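Local structure of high choriolytic enzyme 1 (Oryzias latipes, 3VTG) at residues A[75-79]-A[80-84]; A[100-104]-A[105-109]; A[189-192]-A[193-197]. The protein is a zinc-dependent protease of the astacin family that helps break down the inner layer of the egg envelope when the fish hatches. All blocks are in the same frame, centred on the assembly; numbering follows the deposited sequence.

The three interactions come in order along one astacin protease chain. Interaction 1 lies at the turn that leads into strand 81-86 of the mixed sheet. Interaction 2 covers the end of helix 94-105 and the loop after it, and it holds two of the three zinc histidines. Interaction 3 lies in the C-terminal helix 187-196. Interaction 2 sits between the others. Its centre is about 11 Å from each of theirs, while those two centres are about 19 Å apart. G76 N probably donates a hydrogen bond to H103 O. On the other side Y197 OH probably bonds L105 O. The zinc helix is thus held between the sheet's loop and the C-terminal helix.

Interaction 1: A[75-79]-A[80-84]; sequences LGRKG and GQQEL
The side-chain amide of Q82 reaches back across the turn and bonds the backbone of 75-79 with both its ends. Q82 NE2 donates to G76 O at 2.9 Å. The acceptor lies close to the amide plane, only 12° out of it. Q82 OE1 accepts from K78 N at 2.8 Å, and this bond is almost straight, 170° at the hydrogen. The donor stands tilted from the carbonyl plane of OE1. These two bonds fix the rotation of the amide. CG of Q82 sits between the backbone N and the carbonyl carbon (chi1 70°), and the chain then runs out extended, which carries the amide across to the opposite arm. The K78 and Q82 side chains cross at about a right angle, with K78 CB 3.8 Å from Q82 OE1.

The segment is the connection between edge strand 71-73 and its antiparallel neighbour, strand 81-86, in the mixed sheet of the astacin fold. G79 and G80 make the bend. Both have positive phi, and at G79 a side chain would press on the carbonyl O of K78. A water bridges the inside of the turn. It accepts from G79 N at 2.9 Å and donates to G80 O and to Q82 OE1, the latter at 2.8 Å. OE1 is therefore gripped twice. A second water donates to G79 O and to Q81 O, the latter at 2.7 Å. G80 N bonds D61 OD1. R77 directs its guanidinium away from the turn, where NE bonds F11 O and NH1 forms a salt bridge with D61.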
loop_
_atom_site.group_PDB
_atom_site.type_symbol
_atom_site.label_atom_id
_atom_site.label_comp_id
_atom_site.label_asym_id
_atom_site.label_seq_id
_atom_site.Cartn_x
_atom_site.Cartn_y
_atom_site.Cartn_z
ATOM N N LEU A 75 -5.252 6.673 2.830
ATOM C CA LEU A 75 -5.958 5.411 2.611
ATOM C C LEU A 75 -7.261 5.611 1.847
ATOM O O LEU A 75 -8.184 6.250 2.348
ATOM C CB LEU A 75 -6.279 4.741 3.948
ATOM C CG LEU A 75 -5.311 3.752 4.584
ATOM C CD1 LEU A 75 -5.847 3.364 5.952
ATOM C CD2 LEU A 75 -5.142 2.522 3.706
ATOM N N GLY A 76 -7.340 5.048 0.644
ATOM C CA GLY A 76 -8.544 5.158 -0.179
ATOM C C GLY A 76 -8.686 6.525 -0.823
ATOM O O GLY A 76 -7.755 7.336 -0.784
ATOM N N ARG A 77 -9.849 6.774 -1.423
ATOM C CA ARG A 77 -10.170 8.079 -2.005
ATOM C C ARG A 77 -10.671 9.016 -0.911
ATOM O O ARG A 77 -11.676 8.734 -0.251
ATOM C CB ARG A 77 -11.210 7.948 -3.130
ATOM C CG ARG A 77 -11.724 9.281 -3.673
ATOM C CD ARG A 77 -12.528 9.129 -4.959
ATOM N NE ARG A 77 -13.736 8.325 -4.780
ATOM C CZ ARG A 77 -14.979 8.732 -5.032
ATOM N NH1 ARG A 77 -15.223 9.955 -5.494
ATOM N NH2 ARG A 77 -15.988 7.898 -4.828
ATOM N N LYS A 78 -9.968 10.129 -0.729
ATOM C CA LYS A 78 -10.265 11.066 0.354
ATOM C C LYS A 78 -11.158 12.217 -0.091
ATOM O O LYS A 78 -11.740 12.908 0.744
ATOM C CB LYS A 78 -8.971 11.625 0.952
ATOM C CG LYS A 78 -8.004 10.574 1.473
ATOM C CD LYS A 78 -8.566 9.795 2.653
ATOM C CE LYS A 78 -8.632 10.649 3.909
ATOM N NZ LYS A 78 -9.025 9.851 5.101
ATOM N N GLY A 79 -11.258 12.422 -1.399
ATOM C CA GLY A 79 -12.028 13.537 -1.937
ATOM C C GLY A 79 -11.132 14.717 -2.250
ATOM O O GLY A 79 -10.448 15.241 -1.372
ATOM N N GLY A 80 -11.136 15.133 -3.511
ATOM C CA GLY A 80 -10.298 16.237 -3.960
ATOM C C GLY A 80 -8.839 15.851 -4.086
ATOM O O GLY A 80 -8.513 14.709 -4.410
ATOM N N GLN A 81 -7.965 16.815 -3.830
ATOM C CA GLN A 81 -6.528 16.586 -3.883
ATOM C C GLN A 81 -6.096 15.782 -2.669
ATOM O O GLN A 81 -6.325 16.197 -1.535
ATOM C CB GLN A 81 -5.797 17.926 -3.905
ATOM C CG GLN A 81 -4.284 17.834 -4.041
ATOM C CD GLN A 81 -3.647 19.174 -4.357
ATOM O OE1 GLN A 81 -4.332 20.182 -4.515
ATOM N NE2 GLN A 81 -2.328 19.185 -4.458
ATOM N N GLN A 82 -5.485 14.626 -2.910
ATOM C CA GLN A 82 -4.864 13.860 -1.833
ATOM C C GLN A 82 -3.406 13.589 -2.164
ATOM O O GLN A 82 -3.066 13.235 -3.296
ATOM C CB GLN A 82 -5.629 12.564 -1.536
ATOM C CG GLN A 82 -5.554 11.488 -2.606
ATOM C CD GLN A 82 -6.459 10.323 -2.283
ATOM O OE1 GLN A 82 -7.684 10.435 -2.365
ATOM N NE2 GLN A 82 -5.865 9.196 -1.907
ATOM N N GLU A 83 -2.546 13.766 -1.170
ATOM C CA GLU A 83 -1.116 13.636 -1.390
ATOM C C GLU A 83 -0.614 12.211 -1.213
ATOM O O GLU A 83 -1.148 11.426 -0.420
ATOM C CB GLU A 83 -0.327 14.624 -0.520
ATOM C CG GLU A 83 -0.468 16.067 -0.992
ATOM C CD GLU A 83 0.489 17.046 -0.327
ATOM O OE1 GLU A 83 1.055 16.735 0.742
ATOM O OE2 GLU A 83 0.666 18.149 -0.884
ATOM N N LEU A 84 0.401 11.887 -2.005
ATOM C CA LEU A 84 1.140 10.644 -1.888
ATOM C C LEU A 84 2.604 11.040 -1.963
ATOM O O LEU A 84 3.040 11.646 -2.949
ATOM C CB LEU A 84 0.765 9.675 -3.017
ATOM C CG LEU A 84 1.317 8.243 -2.994
ATOM C CD1 LEU A 84 0.436 7.315 -3.816
ATOM C CD2 LEU A 84 2.754 8.177 -3.487
HETATM O O HOH W 1 -9.515 12.103 -3.679
HETATM O O HOH W 2 -8.080 14.779 0.035
#

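Interaction 2: A[100-104]-A[105-109]; sequences ELNHA and LGFQH. With ZN (zinc ion), chain B.
The backbone oxygen of N102 is gripped by three N-H groups from the chain that follows. F107 N gives the straightest of the three, 3.1 Å to N102 O with 159° at the hydrogen. L105 N and G106 N add weak ones. G106 N also bonds H103 O at 2.9 Å, from above that carbonyl plane. The bonds F107 N to N102 O and G106 N to H103 O close the helix in a Schellman motif. G106 has the positive phi this needs, at backbone angles that call for glycine.

The turn brings H109 to the zinc beside H103, the arrangement of the extended HExxHxxGxxH motif of astacins. H103 NE2 lies 2.1 Å from the zinc and H109 NE2 lies 2.0 Å from it. The rings form an offset edge-to-face pair, planes at 80°, with H103 CE1 over a face of H109. On its other nitrogen, H103 ND1 donates to F107 O at 2.8 Å. That oxygen is tilted somewhat from the ring plane. This second-shell bond helps hold the ring in its orientation toward the metal. H99 and two waters complete the zinc site. One of these waters donates to OE2 of E100, the predicted active-site residue, at 2.7 Å.

The F107 ring brings its CD2 edge to N102 O, 3.5 Å away. CG of F107 is anti to its carbonyl carbon (chi1 -64°), beside the backbone N that bonds N102 O, which brings the ring edge to the same oxygen. E100 rests on strands 71-73 and 81-86, while N102 and F107 pack on helix 187-196.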
loop_
_atom_site.group_PDB
_atom_site.type_symbol
_atom_site.label_atom_id
_atom_site.label_comp_id
_atom_site.label_asym_id
_atom_site.label_seq_id
_atom_site.Cartn_x
_atom_site.Cartn_y
_atom_site.Cartn_z
ATOM N N GLU A 100 2.771 2.187 -1.981
ATOM C CA GLU A 100 2.048 3.435 -1.704
ATOM C C GLU A 100 0.754 3.565 -2.506
ATOM O O GLU A 100 -0.272 4.000 -1.972
ATOM C CB GLU A 100 2.942 4.662 -1.929
ATOM C CG GLU A 100 4.164 4.739 -1.020
ATOM C CD GLU A 100 3.841 4.583 0.458
ATOM O OE1 GLU A 100 2.721 4.937 0.890
ATOM O OE2 GLU A 100 4.722 4.098 1.195
ATOM N N LEU A 101 0.803 3.180 -3.777
ATOM C CA LEU A 101 -0.387 3.196 -4.620
ATOM C C LEU A 101 -1.468 2.252 -4.082
ATOM O O LEU A 101 -2.660 2.549 -4.171
ATOM C CB LEU A 101 -0.027 2.873 -6.072
ATOM C CG LEU A 101 0.828 3.921 -6.798
ATOM C CD1 LEU A 101 1.422 3.325 -8.065
ATOM C CD2 LEU A 101 0.044 5.190 -7.117
ATOM N N ASN A 102 -1.046 1.125 -3.507
ATOM C CA ASN A 102 -1.976 0.213 -2.838
ATOM C C ASN A 102 -2.669 0.830 -1.620
ATOM O O ASN A 102 -3.855 0.572 -1.394
ATOM C CB ASN A 102 -1.298 -1.108 -2.479
ATOM C CG ASN A 102 -1.424 -2.133 -3.583
ATOM O OD1 ASN A 102 -2.495 -2.714 -3.785
ATOM N ND2 ASN A 102 -0.332 -2.355 -4.313
ATOM N N HIS A 103 -1.946 1.649 -0.852
ATOM C CA HIS A 103 -2.576 2.431 0.219
ATOM C C HIS A 103 -3.651 3.319 -0.355
ATOM O O HIS A 103 -4.767 3.369 0.171
ATOM C CB HIS A 103 -1.569 3.302 0.962
ATOM C CG HIS A 103 -0.719 2.568 1.975
ATOM N ND1 HIS A 103 -1.222 1.682 2.861
ATOM C CD2 HIS A 103 0.640 2.671 2.257
ATOM C CE1 HIS A 103 -0.229 1.226 3.649
ATOM N NE2 HIS A 103 0.910 1.832 3.279
ATOM N N ALA A 104 -3.327 4.026 -1.442
ATOM C CA ALA A 104 -4.282 4.920 -2.103
ATOM C C ALA A 104 -5.530 4.175 -2.580
ATOM O O ALA A 104 -6.621 4.746 -2.614
ATOM C CB ALA A 104 -3.620 5.660 -3.258
ATOM N N LEU A 105 -5.374 2.898 -2.925
ATOM C CA LEU A 105 -6.513 2.058 -3.298
ATOM C C LEU A 105 -7.400 1.656 -2.116
ATOM O O LEU A 105 -8.565 1.298 -2.308
ATOM C CB LEU A 105 -6.050 0.810 -4.050
ATOM C CG LEU A 105 -5.440 0.995 -5.441
ATOM C CD1 LEU A 105 -5.043 -0.359 -6.007
ATOM C CD2 LEU A 105 -6.394 1.717 -6.377
ATOM N N GLY A 106 -6.842 1.703 -0.907
ATOM C CA GLY A 106 -7.586 1.382 0.312
ATOM C C GLY A 106 -7.026 0.240 1.143
ATOM O O GLY A 106 -7.695 -0.242 2.058
ATOM N N PHE A 107 -5.800 -0.186 0.843
ATOM C CA PHE A 107 -5.186 -1.323 1.534
ATOM C C PHE A 107 -4.217 -0.921 2.636
ATOM O O PHE A 107 -3.441 0.027 2.492
ATOM C CB PHE A 107 -4.521 -2.269 0.535
ATOM C CG PHE A 107 -5.495 -2.901 -0.406
ATOM C CD1 PHE A 107 -6.322 -3.935 0.023
ATOM C CD2 PHE A 107 -5.624 -2.436 -1.706
ATOM C CE1 PHE A 107 -7.244 -4.507 -0.834
ATOM C CE2 PHE A 107 -6.544 -3.007 -2.571
ATOM C CZ PHE A 107 -7.353 -4.043 -2.134
ATOM N N GLN A 108 -4.274 -1.668 3.733
ATOM C CA GLN A 108 -3.467 -1.394 4.917
ATOM C C GLN A 108 -2.347 -2.416 5.062
ATOM O O GLN A 108 -2.301 -3.405 4.328
ATOM C CB GLN A 108 -4.360 -1.376 6.160
ATOM C CG GLN A 108 -5.517 -0.396 6.031
ATOM C CD GLN A 108 -6.521 -0.509 7.151
ATOM O OE1 GLN A 108 -7.548 -1.173 7.014
ATOM N NE2 GLN A 108 -6.231 0.141 8.269
ATOM N N HIS A 109 -1.435 -2.170 5.998
ATOM C CA HIS A 109 -0.318 -3.085 6.230
ATOM C C HIS A 109 -0.784 -4.440 6.670
ATOM O O HIS A 109 -1.694 -4.557 7.499
ATOM C CB HIS A 109 0.665 -2.499 7.234
ATOM C CG HIS A 109 1.330 -1.232 6.757
ATOM N ND1 HIS A 109 1.422 -0.130 7.520
ATOM C CD2 HIS A 109 1.919 -0.917 5.537
ATOM C CE1 HIS A 109 2.045 0.840 6.829
ATOM N NE2 HIS A 109 2.353 0.354 5.616
HETATM ZN ZN ZN B . 2.864 1.515 4.019
HETATM O O HOH W 3 3.475 3.495 3.535
HETATM O O HOH W 4 5.019 1.517 4.839
#

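Interaction 3: A[189-192]-A[193-197]; sequences DITR and INVLY
The side chains of N194 and I190 lie side by side and point the same way; the amide carbon N194 CG is 3.5 Å from I190 O. The Y197 ring has I193 O at its edge, in its plane. The guanidinium of R192 has D189 OD1 well out of its plane, 3.9 Å from NH1. That pair is a long salt bridge of charges only. The firmer partners are E110 for R192 NH2 and S151 for D189 OD1.

All this belongs to the C-terminal helix 187-196 of the astacin fold. Its last turns are held by regular i to i+4 bonds. I193 N donates to D189 O and N194 N to I190 O. L196 N donates to R192 O at 2.9 Å. Y197 is where the chain leaves the helix.

I193 is one of the buried side chains here. CG1 stands anti to the carbonyl carbon (chi1 -65°), which lays I193 CG1 back over D189 O at 3.4 Å. Beyond that the side chain packs on N102, L105 and I51. N194 faces another way and touches T49 and C199, the latter predicted to be disulfide-bonded to C50. With an alanine at N194 the amide is gone, and a gap would probably open between I190, T49 and C199. T191 and V195 lie side by side on the more exposed flank. There V195 CG2, on the branch beside its own backbone N, comes within 3.3 Å of T191 O.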
loop_
_atom_site.group_PDB
_atom_site.type_symbol
_atom_site.label_atom_id
_atom_site.label_comp_id
_atom_site.label_asym_id
_atom_site.label_seq_id
_atom_site.Cartn_x
_atom_site.Cartn_y
_atom_site.Cartn_z
ATOM N N ASP A 189 -2.167 -9.852 -3.158
ATOM C CA ASP A 189 -2.253 -8.400 -3.388
ATOM C C ASP A 189 -3.128 -8.102 -4.610
ATOM O O ASP A 189 -4.032 -7.268 -4.542
ATOM C CB ASP A 189 -0.869 -7.772 -3.603
ATOM C CG ASP A 189 -0.009 -7.742 -2.343
ATOM O OD1 ASP A 189 -0.549 -7.623 -1.216
ATOM O OD2 ASP A 189 1.229 -7.810 -2.502
ATOM N N ILE A 190 -2.846 -8.792 -5.716
ATOM C CA ILE A 190 -3.584 -8.612 -6.971
ATOM C C ILE A 190 -5.045 -9.050 -6.826
ATOM O O ILE A 190 -5.960 -8.334 -7.244
ATOM C CB ILE A 190 -2.872 -9.342 -8.139
ATOM C CG1 ILE A 190 -1.523 -8.672 -8.459
ATOM C CG2 ILE A 190 -3.758 -9.428 -9.380
ATOM C CD1 ILE A 190 -1.613 -7.248 -8.974
ATOM N N THR A 191 -5.253 -10.213 -6.211
ATOM C CA THR A 191 -6.598 -10.744 -5.996
ATOM C C THR A 191 -7.445 -9.765 -5.177
ATOM O O THR A 191 -8.604 -9.507 -5.511
ATOM C CB THR A 191 -6.549 -12.132 -5.322
ATOM O OG1 THR A 191 -5.841 -13.046 -6.170
ATOM C CG2 THR A 191 -7.955 -12.675 -5.066
ATOM N N ARG A 192 -6.854 -9.205 -4.123
ATOM C CA ARG A 192 -7.552 -8.257 -3.256
ATOM C C ARG A 192 -8.038 -7.015 -4.000
ATOM O O ARG A 192 -9.170 -6.580 -3.799
ATOM C CB ARG A 192 -6.667 -7.849 -2.080
ATOM C CG ARG A 192 -6.492 -8.936 -1.037
ATOM C CD ARG A 192 -5.278 -8.636 -0.186
ATOM N NE ARG A 192 -4.998 -9.714 0.755
ATOM C CZ ARG A 192 -3.947 -9.743 1.567
ATOM N NH1 ARG A 192 -3.054 -8.761 1.549
ATOM N NH2 ARG A 192 -3.784 -10.765 2.392
ATOM N N ILE A 193 -7.183 -6.455 -4.856
ATOM C CA ILE A 193 -7.568 -5.326 -5.701
ATOM C C ILE A 193 -8.781 -5.704 -6.555
ATOM O O ILE A 193 -9.768 -4.968 -6.609
ATOM C CB ILE A 193 -6.402 -4.865 -6.605
ATOM C CG1 ILE A 193 -5.249 -4.302 -5.758
ATOM C CG2 ILE A 193 -6.884 -3.840 -7.629
ATOM C CD1 ILE A 193 -3.925 -4.193 -6.496
ATOM N N ASN A 194 -8.705 -6.871 -7.190
ATOM C CA ASN A 194 -9.762 -7.341 -8.078
ATOM C C ASN A 194 -11.087 -7.615 -7.369
ATOM O O ASN A 194 -12.151 -7.362 -7.929
ATOM C CB ASN A 194 -9.298 -8.562 -8.878
ATOM C CG ASN A 194 -8.256 -8.210 -9.927
ATOM O OD1 ASN A 194 -7.419 -9.036 -10.288
ATOM N ND2 ASN A 194 -8.304 -6.984 -10.423
ATOM N N VAL A 195 -11.020 -8.119 -6.139
ATOM C CA VAL A 195 -12.227 -8.357 -5.348
ATOM C C VAL A 195 -12.836 -7.033 -4.870
ATOM O O VAL A 195 -14.033 -6.799 -5.043
ATOM C CB VAL A 195 -11.972 -9.320 -4.165
ATOM C CG1 VAL A 195 -13.213 -9.446 -3.292
ATOM C CG2 VAL A 195 -11.559 -10.696 -4.669
ATOM N N LEU A 196 -12.008 -6.160 -4.296
ATOM C CA LEU A 196 -12.482 -4.877 -3.774
ATOM C C LEU A 196 -13.127 -4.009 -4.857
ATOM O O LEU A 196 -14.185 -3.411 -4.640
ATOM C CB LEU A 196 -11.344 -4.118 -3.081
ATOM C CG LEU A 196 -11.685 -2.776 -2.421
ATOM C CD1 LEU A 196 -12.681 -2.939 -1.283
ATOM C CD2 LEU A 196 -10.424 -2.085 -1.924
ATOM N N TYR A 197 -12.488 -3.956 -6.022
ATOM C CA TYR A 197 -12.965 -3.125 -7.121
ATOM C C TYR A 197 -13.794 -3.890 -8.150
ATOM O O TYR A 197 -14.129 -3.348 -9.198
ATOM C CB TYR A 197 -11.796 -2.368 -7.760
ATOM C CG TYR A 197 -11.328 -1.239 -6.875
ATOM C CD1 TYR A 197 -11.983 -0.010 -6.888
ATOM C CD2 TYR A 197 -10.258 -1.409 -5.995
ATOM C CE1 TYR A 197 -11.581 1.025 -6.065
ATOM C CE2 TYR A 197 -9.846 -0.374 -5.167
ATOM C CZ TYR A 197 -10.513 0.840 -5.209
ATOM O OH TYR A 197 -10.130 1.887 -4.399
#